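Local coordinates for protein small COPII coat GTPase SAR1 (Encephalitozoon cuniculi, PDB 6VS4) that is a small COPII coat GTPase of the ADP-ribosylation factor family that binds guanosine-5'-diphosphate in a P-loop fold, at residues T54-L59 against D65-T70; T75-I80 against K84-D89; V185-Y190 against F209-A214. All coordinates share one frame; numbering follows the deposited sequence.

Contact 1. Residues T54-L59 against D65-T70. With GDP (guanosine-5'-diphosphate), chain D.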
loop_
_atom_site.group_PDB
_atom_site.type_symbol
_atom_site.label_atom_id
_atom_site.label_comp_id
_atom_site.label_asym_id
_atom_site.label_seq_id
_atom_site.Cartn_x
_atom_site.Cartn_y
_atom_site.Cartn_z
ATOM N N THR A 54 -7.441 11.807 -24.358
ATOM C CA THR A 54 -6.619 11.240 -23.294
ATOM C C THR A 54 -6.723 12.067 -22.018
ATOM O O THR A 54 -6.860 11.513 -20.921
ATOM C CB THR A 54 -5.164 11.146 -23.760
ATOM O OG1 THR A 54 -5.086 10.315 -24.926
ATOM C CG2 THR A 54 -4.286 10.560 -22.674
ATOM N N LEU A 55 -6.673 13.396 -22.144
ATOM C CA LEU A 55 -6.759 14.257 -20.970
ATOM C C LEU A 55 -8.119 14.143 -20.295
ATOM O O LEU A 55 -8.200 14.037 -19.063
ATOM C CB LEU A 55 -6.481 15.711 -21.355
ATOM C CG LEU A 55 -6.708 16.725 -20.223
ATOM C CD1 LEU A 55 -5.860 16.399 -18.990
ATOM C CD2 LEU A 55 -6.432 18.140 -20.706
ATOM N N VAL A 56 -9.199 14.167 -21.080
ATOM C CA VAL A 56 -10.526 14.130 -20.479
ATOM C C VAL A 56 -10.774 12.776 -19.823
ATOM O O VAL A 56 -11.378 12.695 -18.746
ATOM C CB VAL A 56 -11.593 14.486 -21.529
ATOM C CG1 VAL A 56 -12.981 14.327 -20.956
ATOM C CG2 VAL A 56 -11.387 15.928 -22.000
ATOM N N ASN A 57 -10.278 11.699 -20.438
ATOM C CA ASN A 57 -10.337 10.393 -19.797
ATOM C C ASN A 57 -9.536 10.375 -18.502
ATOM O O ASN A 57 -9.874 9.636 -17.572
ATOM C CB ASN A 57 -9.838 9.308 -20.752
ATOM C CG ASN A 57 -10.817 9.031 -21.871
ATOM O OD1 ASN A 57 -11.977 9.438 -21.805
ATOM N ND2 ASN A 57 -10.358 8.329 -22.905
ATOM N N LYS A 58 -8.484 11.188 -18.421
ATOM C CA LYS A 58 -7.696 11.259 -17.199
ATOM C C LYS A 58 -8.465 11.947 -16.076
ATOM O O LYS A 58 -8.305 11.583 -14.908
ATOM C CB LYS A 58 -6.384 11.993 -17.487
ATOM C CG LYS A 58 -5.294 11.789 -16.460
ATOM C CD LYS A 58 -3.983 12.432 -16.896
ATOM C CE LYS A 58 -2.797 11.712 -16.253
ATOM N NZ LYS A 58 -2.619 10.340 -16.852
ATOM N N LEU A 59 -9.330 12.905 -16.412
ATOM C CA LEU A 59 -10.044 13.682 -15.408
ATOM C C LEU A 59 -11.284 12.972 -14.890
ATOM O O LEU A 59 -11.688 13.203 -13.748
ATOM C CB LEU A 59 -10.446 15.038 -15.984
ATOM C CG LEU A 59 -9.316 15.918 -16.511
ATOM C CD1 LEU A 59 -9.881 17.082 -17.304
ATOM C CD2 LEU A 59 -8.457 16.413 -15.371
ATOM N N ASP A 65 -19.072 9.370 -14.292
ATOM C CA ASP A 65 -19.092 10.287 -15.425
ATOM C C ASP A 65 -19.238 9.522 -16.736
ATOM O O ASP A 65 -18.507 8.560 -16.988
ATOM C CB ASP A 65 -17.828 11.143 -15.427
ATOM C CG ASP A 65 -17.529 11.721 -14.056
ATOM O OD1 ASP A 65 -18.479 12.177 -13.383
ATOM O OD2 ASP A 65 -16.349 11.710 -13.648
ATOM N N VAL A 66 -20.166 9.969 -17.580
ATOM C CA VAL A 66 -20.557 9.244 -18.784
ATOM C C VAL A 66 -20.531 10.201 -19.972
ATOM O O VAL A 66 -21.150 11.272 -19.931
ATOM C CB VAL A 66 -21.957 8.618 -18.619
ATOM C CG1 VAL A 66 -22.419 7.960 -19.900
ATOM C CG2 VAL A 66 -21.950 7.616 -17.478
ATOM N N TYR A 67 -19.836 9.801 -21.038
ATOM C CA TYR A 67 -19.851 10.580 -22.268
ATOM C C TYR A 67 -21.255 10.606 -22.858
ATOM O O TYR A 67 -21.978 9.604 -22.829
ATOM C CB TYR A 67 -18.870 9.994 -23.289
ATOM C CG TYR A 67 -17.418 10.384 -23.095
ATOM C CD1 TYR A 67 -16.530 9.542 -22.437
ATOM C CD2 TYR A 67 -16.936 11.593 -23.584
ATOM C CE1 TYR A 67 -15.200 9.896 -22.265
ATOM C CE2 TYR A 67 -15.602 11.958 -23.427
ATOM C CZ TYR A 67 -14.740 11.106 -22.767
ATOM O OH TYR A 67 -13.415 11.463 -22.607
ATOM N N MET A 68 -21.642 11.765 -23.393
ATOM C CA MET A 68 -22.942 11.896 -24.035
ATOM C C MET A 68 -22.764 11.823 -25.542
ATOM O O MET A 68 -21.768 12.329 -26.076
ATOM C CB MET A 68 -23.607 13.230 -23.682
ATOM C CG MET A 68 -23.773 13.499 -22.190
ATOM S SD MET A 68 -24.908 12.408 -21.316
ATOM C CE MET A 68 -25.268 13.409 -19.869
ATOM N N PRO A 69 -23.677 11.186 -26.268
ATOM C CA PRO A 69 -23.502 11.094 -27.719
ATOM C C PRO A 69 -23.681 12.452 -28.377
ATOM O O PRO A 69 -24.680 13.141 -28.159
ATOM C CB PRO A 69 -24.594 10.108 -28.148
ATOM C CG PRO A 69 -25.617 10.203 -27.082
ATOM C CD PRO A 69 -24.857 10.440 -25.809
ATOM N N THR A 70 -22.707 12.823 -29.194
ATOM C CA THR A 70 -22.841 13.970 -30.067
ATOM C C THR A 70 -23.030 13.409 -31.463
ATOM O O THR A 70 -22.808 12.219 -31.710
ATOM C CB THR A 70 -21.614 14.888 -30.028
ATOM O OG1 THR A 70 -20.562 14.326 -30.826
ATOM C CG2 THR A 70 -21.111 15.044 -28.604
HETATM P PB GDP D . -7.215 13.491 -29.746
HETATM O O1B GDP D . -7.418 13.331 -31.264
HETATM O O2B GDP D . -8.451 13.157 -28.965
HETATM O O3B GDP D . -6.670 14.898 -29.485
HETATM O O3A GDP D . -6.034 12.514 -29.328
HETATM P PA GDP D . -5.902 11.328 -28.282
HETATM O O1A GDP D . -6.661 10.144 -28.859
HETATM O O2A GDP D . -6.288 11.758 -26.923
HETATM O "O5'" GDP D . -4.357 10.931 -28.334
HETATM C "C5'" GDP D . -3.698 10.393 -29.500
HETATM C "C4'" GDP D . -2.526 9.548 -29.065
HETATM O "O4'" GDP D . -1.558 10.380 -28.387
HETATM C "C3'" GDP D . -2.861 8.394 -28.113
HETATM O "O3'" GDP D . -2.260 7.175 -28.535
HETATM C "C2'" GDP D . -2.295 8.867 -26.770
HETATM O "O2'" GDP D . -1.860 7.768 -25.980
HETATM C "C1'" GDP D . -1.103 9.694 -27.239
HETATM N N9 GDP D . -0.626 10.681 -26.258
HETATM C C8 GDP D . -1.355 11.630 -25.589
HETATM N N7 GDP D . -0.630 12.351 -24.765
HETATM C C5 GDP D . 0.651 11.840 -24.897
HETATM C C6 GDP D . 1.881 12.175 -24.233
HETATM O O6 GDP D . 2.064 13.067 -23.409
HETATM N N1 GDP D . 2.929 11.377 -24.643
HETATM C C2 GDP D . 2.845 10.393 -25.592
HETATM N N2 GDP D . 3.968 9.728 -25.874
HETATM N N3 GDP D . 1.718 10.076 -26.222
HETATM C C4 GDP D . 0.669 10.819 -25.821
#
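Y67 reaches from its strand to N57 and V56 on the helix, and contact is made by the CE1-CZ-OH end of its side chain. CB points at the helix, and the ring spans the gap before its far end makes contact. Y67 CE1 lies 3.3 Å from N57 OD1. Y67 OH approaches V56 CG1 to 3.3 Å. The hydroxyl is also the donor in a 2.6 Å hydrogen bond from Y67 OH to N57 OD1. The acceptor sits at the ring edge, in its plane, whereas the donor stands 40° above the N57 carbonyl plane; amide and ring are almost perpendicular (85°). N57 has CG beside its backbone N (chi1 -72°), from where OD1 comes across to the tyrosine. At the start of the same helix segment, T54 N and T54 OG1 both donate to O2A of guanosine-5'-diphosphate, at 2.8 and 2.7 Å. I78 touches V56 and Y67 alike, joining the neighbouring strand to the contact. Because the amide oxygen of N57 carries no proton, the tyrosine hydroxyl must donate, which fixes where its hydrogen points, while V56 packs against it as an apolar neighbour.

Contact 2. Residues T75-I80 against K84-D89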
loop_
_atom_site.group_PDB
_atom_site.type_symbol
_atom_site.label_atom_id
_atom_site.label_comp_id
_atom_site.label_asym_id
_atom_site.label_seq_id
_atom_site.Cartn_x
_atom_site.Cartn_y
_atom_site.Cartn_z
ATOM N N THR A 75 -16.618 15.966 -32.230
ATOM C CA THR A 75 -16.929 16.518 -30.919
ATOM C C THR A 75 -17.178 15.422 -29.892
ATOM O O THR A 75 -17.591 14.306 -30.223
ATOM C CB THR A 75 -18.159 17.434 -30.970
ATOM O OG1 THR A 75 -19.316 16.669 -31.324
ATOM C CG2 THR A 75 -17.956 18.536 -31.996
ATOM N N SER A 76 -16.913 15.767 -28.637
ATOM C CA SER A 76 -17.179 14.925 -27.485
ATOM C C SER A 76 -17.728 15.815 -26.385
ATOM O O SER A 76 -17.438 17.014 -26.340
ATOM C CB SER A 76 -15.918 14.202 -26.990
ATOM O OG SER A 76 -15.453 13.278 -27.953
ATOM N N TYR A 77 -18.522 15.222 -25.495
ATOM C CA TYR A 77 -19.088 15.966 -24.380
ATOM C C TYR A 77 -19.271 15.040 -23.184
ATOM O O TYR A 77 -19.863 13.961 -23.314
ATOM C CB TYR A 77 -20.423 16.618 -24.772
ATOM C CG TYR A 77 -21.041 17.430 -23.657
ATOM C CD1 TYR A 77 -20.544 18.686 -23.327
ATOM C CD2 TYR A 77 -22.105 16.931 -22.916
ATOM C CE1 TYR A 77 -21.092 19.426 -22.298
ATOM C CE2 TYR A 77 -22.662 17.663 -21.881
ATOM C CZ TYR A 77 -22.151 18.910 -21.577
ATOM O OH TYR A 77 -22.701 19.645 -20.553
ATOM N N ILE A 78 -18.770 15.468 -22.028
ATOM C CA ILE A 78 -18.951 14.725 -20.785
ATOM C C ILE A 78 -19.006 15.716 -19.629
ATOM O O ILE A 78 -18.247 16.689 -19.587
ATOM C CB ILE A 78 -17.830 13.685 -20.577
ATOM C CG1 ILE A 78 -18.050 12.906 -19.274
ATOM C CG2 ILE A 78 -16.476 14.366 -20.562
ATOM C CD1 ILE A 78 -17.004 11.857 -19.013
ATOM N N GLU A 79 -19.915 15.471 -18.696
ATOM C CA GLU A 79 -20.036 16.284 -17.495
ATOM C C GLU A 79 -19.259 15.615 -16.370
ATOM O O GLU A 79 -19.607 14.512 -15.940
ATOM C CB GLU A 79 -21.499 16.458 -17.101
ATOM C CG GLU A 79 -22.340 17.011 -18.228
ATOM C CD GLU A 79 -23.518 17.807 -17.737
ATOM O OE1 GLU A 79 -23.623 18.019 -16.509
ATOM O OE2 GLU A 79 -24.340 18.219 -18.584
ATOM N N ILE A 80 -18.212 16.286 -15.901
ATOM C CA ILE A 80 -17.404 15.804 -14.789
ATOM C C ILE A 80 -17.633 16.715 -13.592
ATOM O O ILE A 80 -16.927 17.716 -13.422
ATOM C CB ILE A 80 -15.917 15.763 -15.167
ATOM C CG1 ILE A 80 -15.725 14.951 -16.451
ATOM C CG2 ILE A 80 -15.098 15.220 -13.997
ATOM C CD1 ILE A 80 -14.312 14.994 -16.985
ATOM N N LYS A 84 -18.172 21.053 -17.388
ATOM C CA LYS A 84 -18.868 20.641 -18.604
ATOM C C LYS A 84 -17.830 20.661 -19.716
ATOM O O LYS A 84 -17.529 21.710 -20.294
ATOM C CB LYS A 84 -20.078 21.529 -18.881
ATOM C CG LYS A 84 -21.122 21.481 -17.740
ATOM C CD LYS A 84 -22.388 22.305 -18.019
ATOM C CE LYS A 84 -22.153 23.807 -17.916
ATOM N NZ LYS A 84 -23.340 24.607 -18.351
ATOM N N ALA A 85 -17.266 19.494 -20.003
ATOM C CA ALA A 85 -16.119 19.389 -20.891
ATOM C C ALA A 85 -16.619 19.137 -22.305
ATOM O O ALA A 85 -17.235 18.101 -22.577
ATOM C CB ALA A 85 -15.170 18.278 -20.444
ATOM N N GLN A 86 -16.375 20.098 -23.190
ATOM C CA GLN A 86 -16.707 19.991 -24.604
ATOM C C GLN A 86 -15.397 19.842 -25.370
ATOM O O GLN A 86 -14.555 20.747 -25.347
ATOM C CB GLN A 86 -17.483 21.224 -25.066
ATOM C CG GLN A 86 -17.939 21.193 -26.517
ATOM C CD GLN A 86 -19.222 20.399 -26.711
ATOM O OE1 GLN A 86 -20.241 20.677 -26.073
ATOM N NE2 GLN A 86 -19.174 19.403 -27.590
ATOM N N VAL A 87 -15.219 18.703 -26.036
ATOM C CA VAL A 87 -13.992 18.407 -26.769
ATOM C C VAL A 87 -14.259 18.577 -28.258
ATOM O O VAL A 87 -15.261 18.071 -28.773
ATOM C CB VAL A 87 -13.498 16.986 -26.461
ATOM C CG1 VAL A 87 -12.097 16.787 -27.013
ATOM C CG2 VAL A 87 -13.548 16.717 -24.968
ATOM N N ILE A 88 -13.369 19.284 -28.957
ATOM C CA ILE A 88 -13.518 19.513 -30.392
ATOM C C ILE A 88 -12.187 19.269 -31.088
ATOM O O ILE A 88 -11.190 19.940 -30.786
ATOM C CB ILE A 88 -14.014 20.932 -30.711
ATOM C CG1 ILE A 88 -15.306 21.243 -29.957
ATOM C CG2 ILE A 88 -14.239 21.070 -32.202
ATOM C CD1 ILE A 88 -15.786 22.662 -30.155
ATOM N N ASP A 89 -12.182 18.347 -32.049
ATOM C CA ASP A 89 -11.026 18.141 -32.913
ATOM C C ASP A 89 -11.066 19.227 -33.982
ATOM O O ASP A 89 -11.920 19.197 -34.873
ATOM C CB ASP A 89 -11.050 16.747 -33.536
ATOM C CG ASP A 89 -10.670 15.652 -32.548
ATOM O OD1 ASP A 89 -10.007 15.955 -31.539
ATOM O OD2 ASP A 89 -11.027 14.478 -32.784
#
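Y77 lays its ring obliquely beside the amide of Q86, Y77 CD1 coming 3.4 Å from Q86 OE1. The ring and amide planes are only 25° apart, although the two side chains cross at about a right angle. Q86 gets there by bending at chi2 (82°), which brings the amide back toward strand 75-80; Q86 NE2 then lies near S76 O at too poor an angle to count as a bond. Farther along the tyrosine, the ring's hydroxyl end lies beside K84 CB, CG and CD, with Y77 OH 3.6 Å from K84 CB, both side chains pointing the same way. That hydroxyl donates within its own strand, Y77 OH to E79 OE2 at 2.9 Å, meeting the carboxylate from above its plane. T75 and I88 share this face with Y77, Q86, E79 and K84, and T75 OG1 has its polar partner in T70.

On the other face S76 CB meets V87 CB at 3.7 Å and I78 CG2 meets A85 CB at 4.1 Å. V56 of helix 52-59 packs on V87 on this face. The axes of the two short strand segments run antiparallel, at 168°. Two hydrogen-bonded pairs, S76 with V87 and I78 with A85, each contribute a reciprocal couple: V87 N to S76 O measures 2.8 Å, and I78 N to A85 O measures 3.1 Å. Beyond the paired residues, D89 forms a salt bridge with K52 and touches guanosine-5'-diphosphate. K84 and Q86 also bond through their backbones to strand 40-47, so the pairing continues into the central sheet. A two-stranded antiparallel hairpin in this position is the interswitch element of Arf-family small GTPases, leading into the nucleotide site at D89.

Contact 3. Residues V185-Y190 against F209-A214; sequences VVKIFY and FKWLEA
This is a helix-on-sheet contact between edge strand 186-190 and the C-terminal helix 204-223, made by W211 with aliphatic and aromatic side chains. The two short segments run nearly antiparallel, at 170°, with their axes 10.2 Å apart, and W211 spans the gap to reach the strand. W211 has CG anti to its own N (chi1 178°), which carries the indole out to the strand. K187 lies over one indole face: its CB is 3.6 Å from the centroid of the six-membered ring of W211 and 13° off the normal, a CH-pi contact. The extended lysine chain continues across the same bicycle, with K187 CD 3.5 Å from W211 NE1. V185 approaches obliquely at the far end of the indole, where V185 CG2 meets W211 CH2 at 3.6 Å. At the near end F189 CZ touches W211 CB at 4.1 Å. Thus three alternate residues of the 185-190 segment, V185, K187 and F189, meet one tryptophan along its length, and dispersion rather than polar bonding joins the segments. K187 NZ has a weak, long ion pair with E178. F189 also packs on V142 and L144 of the adjacent strand. The C-terminal helix thus lies against the outermost strand of the sheet, as in the P-loop small-GTPase fold.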
loop_
_atom_site.group_PDB
_atom_site.type_symbol
_atom_site.label_atom_id
_atom_site.label_comp_id
_atom_site.label_asym_id
_atom_site.label_seq_id
_atom_site.Cartn_x
_atom_site.Cartn_y
_atom_site.Cartn_z
ATOM N N VAL A 185 -6.280 36.447 -21.249
ATOM C CA VAL A 185 -5.063 35.841 -20.723
ATOM C C VAL A 185 -4.780 34.518 -21.431
ATOM O O VAL A 185 -5.694 33.780 -21.817
ATOM C CB VAL A 185 -5.134 35.638 -19.193
ATOM C CG1 VAL A 185 -5.123 36.980 -18.488
ATOM C CG2 VAL A 185 -6.353 34.837 -18.801
ATOM N N VAL A 186 -3.488 34.234 -21.602
ATOM C CA VAL A 186 -2.987 32.999 -22.204
ATOM C C VAL A 186 -1.771 32.557 -21.395
ATOM O O VAL A 186 -0.881 33.370 -21.124
ATOM C CB VAL A 186 -2.607 33.203 -23.691
ATOM C CG1 VAL A 186 -1.993 31.941 -24.288
ATOM C CG2 VAL A 186 -3.813 33.648 -24.525
ATOM N N LYS A 187 -1.719 31.281 -21.009
ATOM C CA LYS A 187 -0.548 30.764 -20.310
ATOM C C LYS A 187 -0.204 29.371 -20.817
ATOM O O LYS A 187 -1.080 28.506 -20.923
ATOM C CB LYS A 187 -0.756 30.737 -18.790
ATOM C CG LYS A 187 0.554 30.519 -18.040
ATOM C CD LYS A 187 0.441 30.782 -16.554
ATOM C CE LYS A 187 1.769 30.477 -15.869
ATOM N NZ LYS A 187 1.833 31.025 -14.487
ATOM N N ILE A 188 1.082 29.153 -21.091
ATOM C CA ILE A 188 1.577 27.927 -21.710
ATOM C C ILE A 188 2.150 27.015 -20.636
ATOM O O ILE A 188 2.939 27.453 -19.789
ATOM C CB ILE A 188 2.634 28.247 -22.783
ATOM C CG1 ILE A 188 2.030 29.129 -23.875
ATOM C CG2 ILE A 188 3.193 26.978 -23.403
ATOM C CD1 ILE A 188 3.075 29.699 -24.820
ATOM N N PHE A 189 1.765 25.745 -20.671
ATOM C CA PHE A 189 2.316 24.742 -19.771
ATOM C C PHE A 189 2.880 23.585 -20.584
ATOM O O PHE A 189 2.374 23.260 -21.662
ATOM C CB PHE A 189 1.256 24.224 -18.786
ATOM C CG PHE A 189 0.779 25.255 -17.792
ATOM C CD1 PHE A 189 -0.154 26.212 -18.157
ATOM C CD2 PHE A 189 1.250 25.248 -16.483
ATOM C CE1 PHE A 189 -0.599 27.150 -17.244
ATOM C CE2 PHE A 189 0.811 26.187 -15.562
ATOM C CZ PHE A 189 -0.119 27.137 -15.941
ATOM N N TYR A 190 3.936 22.970 -20.061
ATOM C CA TYR A 190 4.634 21.877 -20.729
ATOM C C TYR A 190 4.406 20.600 -19.930
ATOM O O TYR A 190 4.766 20.528 -18.749
ATOM C CB TYR A 190 6.124 22.194 -20.883
ATOM C CG TYR A 190 6.339 23.518 -21.579
ATOM C CD1 TYR A 190 6.494 23.580 -22.955
ATOM C CD2 TYR A 190 6.338 24.708 -20.864
ATOM C CE1 TYR A 190 6.666 24.787 -23.603
ATOM C CE2 TYR A 190 6.500 25.912 -21.493
ATOM C CZ TYR A 190 6.668 25.952 -22.867
ATOM O OH TYR A 190 6.836 27.160 -23.495
ATOM N N PHE A 209 -4.822 23.757 -14.579
ATOM C CA PHE A 209 -6.237 23.876 -14.237
ATOM C C PHE A 209 -6.463 24.863 -13.096
ATOM O O PHE A 209 -7.470 25.580 -13.087
ATOM C CB PHE A 209 -6.814 22.509 -13.890
ATOM C CG PHE A 209 -7.129 21.676 -15.090
ATOM C CD1 PHE A 209 -8.311 21.866 -15.786
ATOM C CD2 PHE A 209 -6.244 20.704 -15.529
ATOM C CE1 PHE A 209 -8.610 21.095 -16.894
ATOM C CE2 PHE A 209 -6.536 19.931 -16.635
ATOM C CZ PHE A 209 -7.722 20.128 -17.321
ATOM N N LYS A 210 -5.549 24.918 -12.122
ATOM C CA LYS A 210 -5.704 25.901 -11.053
ATOM C C LYS A 210 -5.552 27.321 -11.590
ATOM O O LYS A 210 -6.280 28.228 -11.174
ATOM C CB LYS A 210 -4.713 25.630 -9.916
ATOM N N TRP A 211 -4.632 27.530 -12.535
ATOM C CA TRP A 211 -4.509 28.849 -13.153
ATOM C C TRP A 211 -5.766 29.199 -13.941
ATOM O O TRP A 211 -6.291 30.313 -13.826
ATOM C CB TRP A 211 -3.277 28.897 -14.060
ATOM C CG TRP A 211 -3.092 30.210 -14.772
ATOM C CD1 TRP A 211 -2.387 31.290 -14.326
ATOM C CD2 TRP A 211 -3.617 30.576 -16.057
ATOM N NE1 TRP A 211 -2.438 32.304 -15.252
ATOM C CE2 TRP A 211 -3.189 31.894 -16.322
ATOM C CE3 TRP A 211 -4.405 29.920 -17.008
ATOM C CZ2 TRP A 211 -3.523 32.569 -17.496
ATOM C CZ3 TRP A 211 -4.741 30.594 -18.171
ATOM C CH2 TRP A 211 -4.296 31.902 -18.406
ATOM N N LEU A 212 -6.290 28.246 -14.713
ATOM C CA LEU A 212 -7.496 28.510 -15.490
ATOM C C LEU A 212 -8.667 28.848 -14.581
ATOM O O LEU A 212 -9.409 29.805 -14.843
ATOM C CB LEU A 212 -7.826 27.300 -16.364
ATOM C CG LEU A 212 -9.059 27.370 -17.260
ATOM C CD1 LEU A 212 -8.843 28.349 -18.410
ATOM C CD2 LEU A 212 -9.388 25.982 -17.791
ATOM N N GLU A 213 -8.831 28.094 -13.488
ATOM C CA GLU A 213 -9.926 28.365 -12.560
ATOM C C GLU A 213 -9.790 29.743 -11.927
ATOM O O GLU A 213 -10.774 30.485 -11.815
ATOM C CB GLU A 213 -9.974 27.293 -11.471
ATOM C CG GLU A 213 -11.361 27.073 -10.885
ATOM C CD GLU A 213 -11.794 28.182 -9.940
ATOM O OE1 GLU A 213 -13.016 28.434 -9.834
ATOM O OE2 GLU A 213 -10.916 28.813 -9.312
ATOM N N ALA A 214 -8.575 30.109 -11.516
ATOM C CA ALA A 214 -8.376 31.426 -10.922
ATOM C C ALA A 214 -8.706 32.532 -11.917
ATOM O O ALA A 214 -9.264 33.570 -11.544
ATOM C CB ALA A 214 -6.939 31.559 -10.419
#

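Overall arrangement
From the N terminus, the chain first closes contact 1, with five residues between helix segment 54-59 and segment 65-70. Contact 2 follows, a tight hairpin turning between 75-80 and 84-89. Contact 3 comes last, with 18 residues separating its strand from its helix. The three run in series, none nested or crossed. Contacts 1 and 2 adjoin, their centres 7 Å apart: M68 N lies 2.8 Å from Y77 O, a probable hydrogen bond that sets strand 67-68 beside 75-80. Contact 3 sits at the sheet's other end, about 19 Å from contact 2 between centres. F209 packs on L55 and L59, linking the C-terminal helix to helix 52-59.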